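Local atomic coordinates of unsaturated glucuronyl hydrolase (PDB entry 2ZZR), a protein that hydrolyses unsaturated hyaluronate, chondroitin and heparin disaccharides, releasing the unsaturated uronic acid from their non-reducing end. Residues Glu29-Ile43 against Cys76-Leu89. Numbering follows the deposited sequence.
Sequences EEAIEKALKQLYINI and CLWLAYEYNQDKKL
Tyr-83 turns its CG away from its own backbone N (chi1 -179°) and reaches from helix 76-84 to helix 29-43, while Tyr-40, its CG anti to the carbonyl carbon (chi1 -84°), stretches the other way to the turn at 84-86. This is helix-on-helix packing in the alpha barrel of a family 88 glycoside hydrolase, away from the substrate site; the segment axes approach to 10.8 Å, their directions 125° apart. Tyr-83 is a knob in a hole made by Glu-29, Ile-32, Glu-33 and Leu-36. Ile-32 CG2 sits over the ring centre, 3.5 Å from the centroid and almost on the normal, a CH-pi contact, and Leu-36 CD2 meets the ring obliquely at CD2. The phenol OH gives its proton to Glu-33 OE2 at 3.1 Å, reaching the carboxylate from above its plane. Glu-29 lays its CG at the ring edge and sends its own carboxylate to Tyr-390 of helix 376-390, whose ring also meets that of Tyr-83.

Further along, the small side chain of Ala-80 lets the backbones close in: its CB touches Leu-36 CD1 at 3.6 Å and also meets Leu-39 CD1. Leu-39 CD2 rests on Cys-76 CB. Ile-43 packs against Leu-77 and Leu-89, with its CD1 only 3.3 Å from Leu-89 CD2, a tight fit.

At the turn, Asp-86 N-caps helix 87-105, its OD1 accepting from Lys-88 N. The other carboxylate oxygen faces the Tyr-40 phenol, with ring and carboxylate nearly coplanar. Two acceptors compete for that hydroxyl's one proton: Tyr-40 OH lies 2.6 Å from Asp-86 OD2 and 3.0 Å from Asn-84 OD1, which sits in the plane of the ring at its edge.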
ATOM      1  N   GLU A  29      11.744   7.950 -16.740  1.00 20.60           N
ATOM      2  CA  GLU A  29      11.397   9.346 -16.998  1.00 21.39           C
ATOM      3  C   GLU A  29      10.178   9.467 -17.915  1.00 21.07           C
ATOM      4  O   GLU A  29       9.266  10.248 -17.648  1.00 21.33           O
ATOM      5  CB  GLU A  29      12.582  10.026 -17.663  1.00 21.68           C
ATOM      6  CG  GLU A  29      12.728  11.486 -17.398  1.00 24.78           C
ATOM      7  CD  GLU A  29      14.092  11.969 -17.844  1.00 27.82           C
ATOM      8  OE1 GLU A  29      14.360  11.925 -19.064  1.00 30.94           O
ATOM      9  OE2 GLU A  29      14.896  12.369 -16.981  1.00 29.06           O
ATOM     10  N   GLU A  30      10.177   8.688 -18.991  1.00 21.34           N
ATOM     11  CA  GLU A  30       9.079   8.699 -19.959  1.00 21.66           C
ATOM     12  C   GLU A  30       7.776   8.139 -19.372  1.00 21.01           C
ATOM     13  O   GLU A  30       6.687   8.649 -19.672  1.00 20.64           O
ATOM     14  CB  GLU A  30       9.485   8.000 -21.258  1.00 21.76           C
ATOM     15  CG  GLU A  30      10.471   8.858 -22.067  1.00 23.10           C
ATOM     16  CD  GLU A  30      10.895   8.264 -23.399  1.00 23.59           C
ATOM     17  OE1 GLU A  30      10.575   7.093 -23.690  1.00 26.52           O
ATOM     18  OE2 GLU A  30      11.576   8.987 -24.161  1.00 27.02           O
ATOM     19  N   ALA A  31       7.896   7.122 -18.516  1.00 20.22           N
ATOM     20  CA  ALA A  31       6.736   6.584 -17.784  1.00 19.86           C
ATOM     21  C   ALA A  31       6.148   7.624 -16.828  1.00 19.62           C
ATOM     22  O   ALA A  31       4.918   7.773 -16.730  1.00 19.73           O
ATOM     23  CB  ALA A  31       7.114   5.302 -17.037  1.00 19.65           C
ATOM     24  N   ILE A  32       7.023   8.344 -16.125  1.00 19.11           N
ATOM     25  CA  ILE A  32       6.596   9.417 -15.231  1.00 19.16           C
ATOM     26  C   ILE A  32       5.883  10.515 -16.017  1.00 19.82           C
ATOM     27  O   ILE A  32       4.816  10.996 -15.613  1.00 19.30           O
ATOM     28  CB  ILE A  32       7.780  10.026 -14.437  1.00 18.88           C
ATOM     29  CG1 ILE A  32       8.313   9.020 -13.407  1.00 18.25           C
ATOM     30  CG2 ILE A  32       7.354  11.310 -13.734  1.00 18.52           C
ATOM     31  CD1 ILE A  32       9.613   9.455 -12.718  1.00 18.50           C
ATOM     32  N   GLU A  33       6.472  10.904 -17.145  1.00 20.23           N
ATOM     33  CA  GLU A  33       5.901  11.979 -17.947  1.00 21.07           C
ATOM     34  C   GLU A  33       4.535  11.615 -18.531  1.00 20.87           C
ATOM     35  O   GLU A  33       3.634  12.452 -18.538  1.00 21.13           O
ATOM     36  CB  GLU A  33       6.894  12.448 -19.014  1.00 21.70           C
ATOM     37  CG  GLU A  33       7.976  13.341 -18.419  1.00 23.81           C
ATOM     38  CD  GLU A  33       9.171  13.567 -19.331  1.00 28.41           C
ATOM     39  OE1 GLU A  33       9.238  12.965 -20.426  1.00 30.64           O
ATOM     40  OE2 GLU A  33      10.059  14.349 -18.932  1.00 31.31           O
ATOM     41  N   LYS A  34       4.373  10.364 -18.968  1.00 20.77           N
ATOM     42  CA  LYS A  34       3.081   9.864 -19.454  1.00 21.14           C
ATOM     43  C   LYS A  34       2.029   9.878 -18.335  1.00 21.12           C
ATOM     44  O   LYS A  34       0.886  10.279 -18.557  1.00 21.02           O
ATOM     45  CB  LYS A  34       3.220   8.465 -20.066  1.00 20.75           C
ATOM     46  CG  LYS A  34       1.981   7.981 -20.843  1.00 21.04           C
ATOM     47  CD  LYS A  34       2.218   6.660 -21.562  1.00 21.73           C
ATOM     48  CE  LYS A  34       2.304   5.492 -20.590  1.00 21.39           C
ATOM     49  NZ  LYS A  34       2.303   4.182 -21.285  1.00 23.16           N
ATOM     50  N   ALA A  35       2.423   9.451 -17.133  1.00 21.02           N
ATOM     51  CA  ALA A  35       1.532   9.501 -15.970  1.00 20.94           C
ATOM     52  C   ALA A  35       1.110  10.933 -15.644  1.00 21.05           C
ATOM     53  O   ALA A  35      -0.066  11.194 -15.368  1.00 20.96           O
ATOM     54  CB  ALA A  35       2.197   8.843 -14.751  1.00 20.86           C
ATOM     55  N   LEU A  36       2.064  11.862 -15.687  1.00 20.89           N
ATOM     56  CA  LEU A  36       1.783  13.265 -15.375  1.00 21.44           C
ATOM     57  C   LEU A  36       0.820  13.925 -16.364  1.00 21.52           C
ATOM     58  O   LEU A  36      -0.018  14.731 -15.963  1.00 21.65           O
ATOM     59  CB  LEU A  36       3.078  14.073 -15.240  1.00 21.38           C
ATOM     60  CG  LEU A  36       3.526  14.273 -13.789  1.00 21.50           C
ATOM     61  CD1 LEU A  36       3.684  12.942 -13.030  1.00 21.75           C
ATOM     62  CD2 LEU A  36       4.807  15.094 -13.716  1.00 22.05           C
ATOM     63  N   LYS A  37       0.931  13.563 -17.639  1.00 21.86           N
ATOM     64  CA  LYS A  37      -0.010  14.033 -18.663  1.00 22.18           C
ATOM     65  C   LYS A  37      -1.443  13.649 -18.291  1.00 22.19           C
ATOM     66  O   LYS A  37      -2.362  14.463 -18.415  1.00 22.29           O
ATOM     67  CB  LYS A  37       0.351  13.471 -20.035  1.00 22.52           C
ATOM     68  CG  LYS A  37       1.554  14.149 -20.682  1.00 24.03           C
ATOM     69  CD  LYS A  37       1.918  13.463 -21.973  1.00 26.53           C
ATOM     70  CE  LYS A  37       3.203  14.031 -22.556  1.00 27.85           C
ATOM     71  NZ  LYS A  37       3.586  13.271 -23.778  1.00 28.83           N
ATOM     72  N   GLN A  38      -1.622  12.418 -17.811  1.00 21.94           N
ATOM     73  CA  GLN A  38      -2.930  11.967 -17.328  1.00 21.79           C
ATOM     74  C   GLN A  38      -3.359  12.704 -16.057  1.00 21.96           C
ATOM     75  O   GLN A  38      -4.524  13.069 -15.917  1.00 21.88           O
ATOM     76  CB  GLN A  38      -2.950  10.447 -17.107  1.00 21.67           C
ATOM     77  CG  GLN A  38      -4.362   9.869 -16.880  1.00 21.11           C
ATOM     78  CD  GLN A  38      -5.312  10.198 -18.025  1.00 20.39           C
ATOM     79  OE1 GLN A  38      -5.127   9.730 -19.151  1.00 22.07           O
ATOM     80  NE2 GLN A  38      -6.335  11.005 -17.740  1.00 20.05           N
ATOM     81  N   LEU A  39      -2.419  12.935 -15.140  1.00 22.04           N
ATOM     82  CA  LEU A  39      -2.726  13.650 -13.899  1.00 22.40           C
ATOM     83  C   LEU A  39      -3.195  15.080 -14.149  1.00 23.03           C
ATOM     84  O   LEU A  39      -4.134  15.547 -13.506  1.00 23.17           O
ATOM     85  CB  LEU A  39      -1.536  13.645 -12.928  1.00 22.42           C
ATOM     86  CG  LEU A  39      -1.182  12.320 -12.232  1.00 22.16           C
ATOM     87  CD1 LEU A  39      -0.064  12.559 -11.227  1.00 21.94           C
ATOM     88  CD2 LEU A  39      -2.396  11.695 -11.534  1.00 21.66           C
ATOM     89  N   TYR A  40      -2.550  15.767 -15.092  1.00 23.46           N
ATOM     90  CA  TYR A  40      -2.947  17.138 -15.426  1.00 24.11           C
ATOM     91  C   TYR A  40      -4.350  17.206 -16.027  1.00 24.34           C
ATOM     92  O   TYR A  40      -5.135  18.092 -15.674  1.00 25.04           O
ATOM     93  CB  TYR A  40      -1.918  17.797 -16.347  1.00 24.08           C
ATOM     94  CG  TYR A  40      -0.750  18.393 -15.595  1.00 24.16           C
ATOM     95  CD1 TYR A  40       0.477  17.733 -15.545  1.00 24.54           C
ATOM     96  CD2 TYR A  40      -0.875  19.608 -14.922  1.00 24.39           C
ATOM     97  CE1 TYR A  40       1.554  18.273 -14.853  1.00 24.89           C
ATOM     98  CE2 TYR A  40       0.196  20.156 -14.228  1.00 25.27           C
ATOM     99  CZ  TYR A  40       1.408  19.480 -14.197  1.00 24.45           C
ATOM    100  OH  TYR A  40       2.478  20.015 -13.519  1.00 24.57           O
ATOM    101  N   ILE A  41      -4.652  16.258 -16.910  1.00 24.57           N
ATOM    102  CA  ILE A  41      -5.992  16.080 -17.482  1.00 24.83           C
ATOM    103  C   ILE A  41      -7.026  15.808 -16.378  1.00 24.98           C
ATOM    104  O   ILE A  41      -8.140  16.339 -16.414  1.00 25.12           O
ATOM    105  CB  ILE A  41      -5.987  14.959 -18.559  1.00 24.77           C
ATOM    106  CG1 ILE A  41      -5.246  15.435 -19.816  1.00 24.61           C
ATOM    107  CG2 ILE A  41      -7.411  14.496 -18.911  1.00 25.02           C
ATOM    108  CD1 ILE A  41      -4.965  14.350 -20.830  1.00 25.07           C
ATOM    109  N   ASN A  42      -6.642  15.010 -15.382  1.00 24.86           N
ATOM    110  CA  ASN A  42      -7.541  14.684 -14.270  1.00 25.02           C
ATOM    111  C   ASN A  42      -7.727  15.770 -13.210  1.00 25.26           C
ATOM    112  O   ASN A  42      -8.773  15.822 -12.570  1.00 25.32           O
ATOM    113  CB  ASN A  42      -7.153  13.346 -13.629  1.00 24.78           C
ATOM    114  CG  ASN A  42      -7.495  12.160 -14.515  1.00 24.24           C
ATOM    115  OD1 ASN A  42      -8.143  12.307 -15.555  1.00 23.69           O
ATOM    116  ND2 ASN A  42      -7.070  10.970 -14.099  1.00 23.98           N
ATOM    117  N   ILE A  43      -6.729  16.634 -13.016  1.00 25.62           N
ATOM    118  CA  ILE A  43      -6.881  17.771 -12.098  1.00 25.95           C
ATOM    119  C   ILE A  43      -8.089  18.626 -12.521  1.00 26.18           C
ATOM    120  O   ILE A  43      -8.861  19.107 -11.684  1.00 26.07           O
ATOM    121  CB  ILE A  43      -5.584  18.624 -12.003  1.00 26.24           C
ATOM    122  CG1 ILE A  43      -4.511  17.863 -11.213  1.00 26.34           C
ATOM    123  CG2 ILE A  43      -5.853  19.985 -11.336  1.00 26.54           C
ATOM    124  CD1 ILE A  43      -3.164  18.576 -11.131  1.00 26.10           C
ATOM    125  N   CYS A  76      -0.686  11.170  -5.492  1.00 15.11           N
ATOM    126  CA  CYS A  76      -0.274  11.259  -6.903  1.00 15.51           C
ATOM    127  C   CYS A  76       0.167  12.688  -7.226  1.00 15.90           C
ATOM    128  O   CYS A  76       1.195  12.901  -7.881  1.00 16.07           O
ATOM    129  CB  CYS A  76      -1.403  10.846  -7.859  1.00 15.28           C
ATOM    130  SG  CYS A  76      -1.783   9.066  -7.907  1.00 15.93           S
ATOM    131  N   LEU A  77      -0.612  13.660  -6.757  1.00 16.15           N
ATOM    132  CA  LEU A  77      -0.287  15.075  -6.973  1.00 16.65           C
ATOM    133  C   LEU A  77       1.051  15.473  -6.341  1.00 16.83           C
ATOM    134  O   LEU A  77       1.856  16.161  -6.983  1.00 17.17           O
ATOM    135  CB  LEU A  77      -1.409  15.982  -6.457  1.00 16.89           C
ATOM    136  CG  LEU A  77      -2.801  15.738  -7.049  1.00 17.07           C
ATOM    137  CD1 LEU A  77      -3.806  16.724  -6.460  1.00 17.78           C
ATOM    138  CD2 LEU A  77      -2.802  15.775  -8.571  1.00 18.21           C
ATOM    139  N   TRP A  78       1.289  15.045  -5.101  1.00 16.58           N
ATOM    140  CA  TRP A  78       2.545  15.367  -4.412  1.00 16.73           C
ATOM    141  C   TRP A  78       3.742  14.699  -5.084  1.00 16.92           C
ATOM    142  O   TRP A  78       4.807  15.311  -5.205  1.00 16.83           O
ATOM    143  CB  TRP A  78       2.512  15.005  -2.921  1.00 16.71           C
ATOM    144  CG  TRP A  78       1.681  15.911  -2.060  1.00 17.19           C
ATOM    145  CD1 TRP A  78       0.691  15.534  -1.195  1.00 16.90           C
ATOM    146  CD2 TRP A  78       1.766  17.342  -1.974  1.00 17.68           C
ATOM    147  NE1 TRP A  78       0.160  16.638  -0.569  1.00 18.22           N
ATOM    148  CE2 TRP A  78       0.795  17.762  -1.034  1.00 17.88           C
ATOM    149  CE3 TRP A  78       2.562  18.310  -2.608  1.00 18.31           C
ATOM    150  CZ2 TRP A  78       0.593  19.112  -0.715  1.00 17.71           C
ATOM    151  CZ3 TRP A  78       2.364  19.651  -2.285  1.00 17.28           C
ATOM    152  CH2 TRP A  78       1.394  20.038  -1.342  1.00 17.46           C
ATOM    153  N   LEU A  79       3.568  13.456  -5.532  1.00 16.82           N
ATOM    154  CA  LEU A  79       4.645  12.766  -6.243  1.00 16.80           C
ATOM    155  C   LEU A  79       5.005  13.505  -7.526  1.00 17.60           C
ATOM    156  O   LEU A  79       6.186  13.703  -7.823  1.00 17.94           O
ATOM    157  CB  LEU A  79       4.256  11.332  -6.565  1.00 16.42           C
ATOM    158  CG  LEU A  79       4.237  10.410  -5.349  1.00 15.21           C
ATOM    159  CD1 LEU A  79       3.661   9.081  -5.781  1.00 14.54           C
ATOM    160  CD2 LEU A  79       5.644  10.230  -4.761  1.00 14.61           C
ATOM    161  N   ALA A  80       3.977  13.913  -8.267  1.00 17.72           N
ATOM    162  CA  ALA A  80       4.157  14.697  -9.490  1.00 18.70           C
ATOM    163  C   ALA A  80       4.864  16.016  -9.173  1.00 19.40           C
ATOM    164  O   ALA A  80       5.762  16.443  -9.914  1.00 19.42           O
ATOM    165  CB  ALA A  80       2.802  14.954 -10.154  1.00 18.32           C
ATOM    166  N   TYR A  81       4.459  16.645  -8.071  1.00 19.86           N
ATOM    167  CA  TYR A  81       5.047  17.904  -7.615  1.00 20.97           C
ATOM    168  C   TYR A  81       6.536  17.768  -7.293  1.00 21.50           C
ATOM    169  O   TYR A  81       7.325  18.668  -7.585  1.00 21.74           O
ATOM    170  CB  TYR A  81       4.286  18.454  -6.405  1.00 21.25           C
ATOM    171  CG  TYR A  81       4.879  19.723  -5.837  1.00 21.37           C
ATOM    172  CD1 TYR A  81       5.537  19.720  -4.606  1.00 21.76           C
ATOM    173  CD2 TYR A  81       4.799  20.928  -6.540  1.00 22.15           C
ATOM    174  CE1 TYR A  81       6.091  20.888  -4.085  1.00 22.60           C
ATOM    175  CE2 TYR A  81       5.348  22.093  -6.030  1.00 21.49           C
ATOM    176  CZ  TYR A  81       5.992  22.067  -4.808  1.00 22.38           C
ATOM    177  OH  TYR A  81       6.537  23.219  -4.296  1.00 22.54           O
ATOM    178  N   GLU A  82       6.921  16.645  -6.692  1.00 21.52           N
ATOM    179  CA  GLU A  82       8.334  16.374  -6.444  1.00 21.93           C
ATOM    180  C   GLU A  82       9.119  16.252  -7.739  1.00 22.37           C
ATOM    181  O   GLU A  82      10.296  16.613  -7.792  1.00 22.81           O
ATOM    182  CB  GLU A  82       8.503  15.103  -5.626  1.00 21.69           C
ATOM    183  CG  GLU A  82       7.953  15.234  -4.226  1.00 21.26           C
ATOM    184  CD  GLU A  82       8.549  14.225  -3.290  1.00 22.18           C
ATOM    185  OE1 GLU A  82       7.780  13.533  -2.594  1.00 19.68           O
ATOM    186  OE2 GLU A  82       9.790  14.131  -3.253  1.00 22.74           O
ATOM    187  N   TYR A  83       8.460  15.744  -8.774  1.00 22.78           N
ATOM    188  CA  TYR A  83       9.093  15.555 -10.066  1.00 23.30           C
ATOM    189  C   TYR A  83       9.322  16.864 -10.821  1.00 23.87           C
ATOM    190  O   TYR A  83      10.391  17.054 -11.395  1.00 23.83           O
ATOM    191  CB  TYR A  83       8.288  14.587 -10.934  1.00 23.54           C
ATOM    192  CG  TYR A  83       8.915  14.332 -12.284  1.00 23.42           C
ATOM    193  CD1 TYR A  83      10.014  13.480 -12.411  1.00 23.36           C
ATOM    194  CD2 TYR A  83       8.417  14.946 -13.435  1.00 22.70           C
ATOM    195  CE1 TYR A  83      10.593  13.238 -13.640  1.00 23.95           C
ATOM    196  CE2 TYR A  83       8.993  14.715 -14.675  1.00 23.83           C
ATOM    197  CZ  TYR A  83      10.083  13.861 -14.771  1.00 24.67           C
ATOM    198  OH  TYR A  83      10.661  13.620 -15.992  1.00 25.37           O
ATOM    199  N   ASN A  84       8.334  17.755 -10.826  1.00 24.44           N
ATOM    200  CA  ASN A  84       8.434  18.961 -11.668  1.00 25.11           C
ATOM    201  C   ASN A  84       8.327  20.331 -10.975  1.00 25.87           C
ATOM    202  O   ASN A  84       8.432  21.367 -11.644  1.00 26.27           O
ATOM    203  CB  ASN A  84       7.499  18.864 -12.892  1.00 25.12           C
ATOM    204  CG  ASN A  84       6.017  19.015 -12.541  1.00 24.69           C
ATOM    205  OD1 ASN A  84       5.147  18.745 -13.372  1.00 26.77           O
ATOM    206  ND2 ASN A  84       5.724  19.451 -11.324  1.00 23.91           N
ATOM    207  N   GLN A  85       8.122  20.322  -9.655  1.00 26.12           N
ATOM    208  CA  GLN A  85       8.051  21.549  -8.845  0.50 26.53           C
ATOM    209  C   GLN A  85       7.028  22.581  -9.359  1.00 26.78           C
ATOM    210  O   GLN A  85       7.214  23.789  -9.185  1.00 27.09           O
ATOM    211  CB  GLN A  85       9.445  22.190  -8.694  0.50 26.53           C
ATOM    212  CG  GLN A  85      10.514  21.296  -8.051  0.50 26.74           C
ATOM    213  CD  GLN A  85      11.141  20.300  -9.021  0.50 27.10           C
ATOM    214  OE1 GLN A  85      11.402  20.616 -10.184  0.50 27.30           O
ATOM    215  NE2 GLN A  85      11.393  19.090  -8.539  0.50 27.14           N
ATOM    216  N   ASP A  86       5.953  22.102  -9.985  1.00 26.94           N
ATOM    217  CA  ASP A  86       4.896  22.969 -10.518  1.00 27.17           C
ATOM    218  C   ASP A  86       3.997  23.437  -9.382  1.00 27.50           C
ATOM    219  O   ASP A  86       3.303  22.634  -8.750  1.00 27.30           O
ATOM    220  CB  ASP A  86       4.086  22.228 -11.594  1.00 26.97           C
ATOM    221  CG  ASP A  86       3.009  23.096 -12.261  1.00 26.43           C
ATOM    222  OD1 ASP A  86       2.892  24.305 -11.972  1.00 26.54           O
ATOM    223  OD2 ASP A  86       2.266  22.548 -13.102  1.00 26.14           O
ATOM    224  N   LYS A  87       4.022  24.745  -9.130  1.00 27.71           N
ATOM    225  CA  LYS A  87       3.206  25.374  -8.092  1.00 28.23           C
ATOM    226  C   LYS A  87       1.710  25.040  -8.221  1.00 27.76           C
ATOM    227  O   LYS A  87       1.002  24.980  -7.217  1.00 28.05           O
ATOM    228  CB  LYS A  87       3.414  26.894  -8.117  1.00 28.48           C
ATOM    229  CG  LYS A  87       3.467  27.553  -6.738  1.00 30.71           C
ATOM    230  CD  LYS A  87       2.094  28.015  -6.250  1.00 33.76           C
ATOM    231  CE  LYS A  87       1.736  29.419  -6.741  1.00 35.68           C
ATOM    232  NZ  LYS A  87       2.435  30.490  -5.963  1.00 37.63           N
ATOM    233  N   LYS A  88       1.247  24.820  -9.454  1.00 27.47           N
ATOM    234  CA  LYS A  88      -0.149  24.457  -9.718  1.00 27.00           C
ATOM    235  C   LYS A  88      -0.542  23.154  -9.006  1.00 26.41           C
ATOM    236  O   LYS A  88      -1.657  23.028  -8.486  1.00 25.96           O
ATOM    237  CB  LYS A  88      -0.395  24.315 -11.223  1.00 27.37           C
ATOM    238  CG  LYS A  88      -1.860  24.073 -11.599  1.00 29.13           C
ATOM    239  CD  LYS A  88      -2.002  23.266 -12.885  1.00 31.60           C
ATOM    240  CE  LYS A  88      -1.826  24.133 -14.123  1.00 32.45           C
ATOM    241  NZ  LYS A  88      -1.539  23.302 -15.328  1.00 33.98           N
ATOM    242  N   LEU A  89       0.381  22.195  -8.993  1.00 25.58           N
ATOM    243  CA  LEU A  89       0.161  20.919  -8.310  1.00 25.09           C
ATOM    244  C   LEU A  89       0.077  21.103  -6.801  1.00 24.71           C
ATOM    245  O   LEU A  89      -0.808  20.545  -6.151  1.00 24.63           O
ATOM    246  CB  LEU A  89       1.259  19.915  -8.672  1.00 24.99           C
ATOM    247  CG  LEU A  89       1.295  19.460 -10.131  1.00 25.24           C
ATOM    248  CD1 LEU A  89       2.555  18.668 -10.399  1.00 25.92           C
ATOM    249  CD2 LEU A  89       0.066  18.643 -10.504  1.00 26.66           C
TER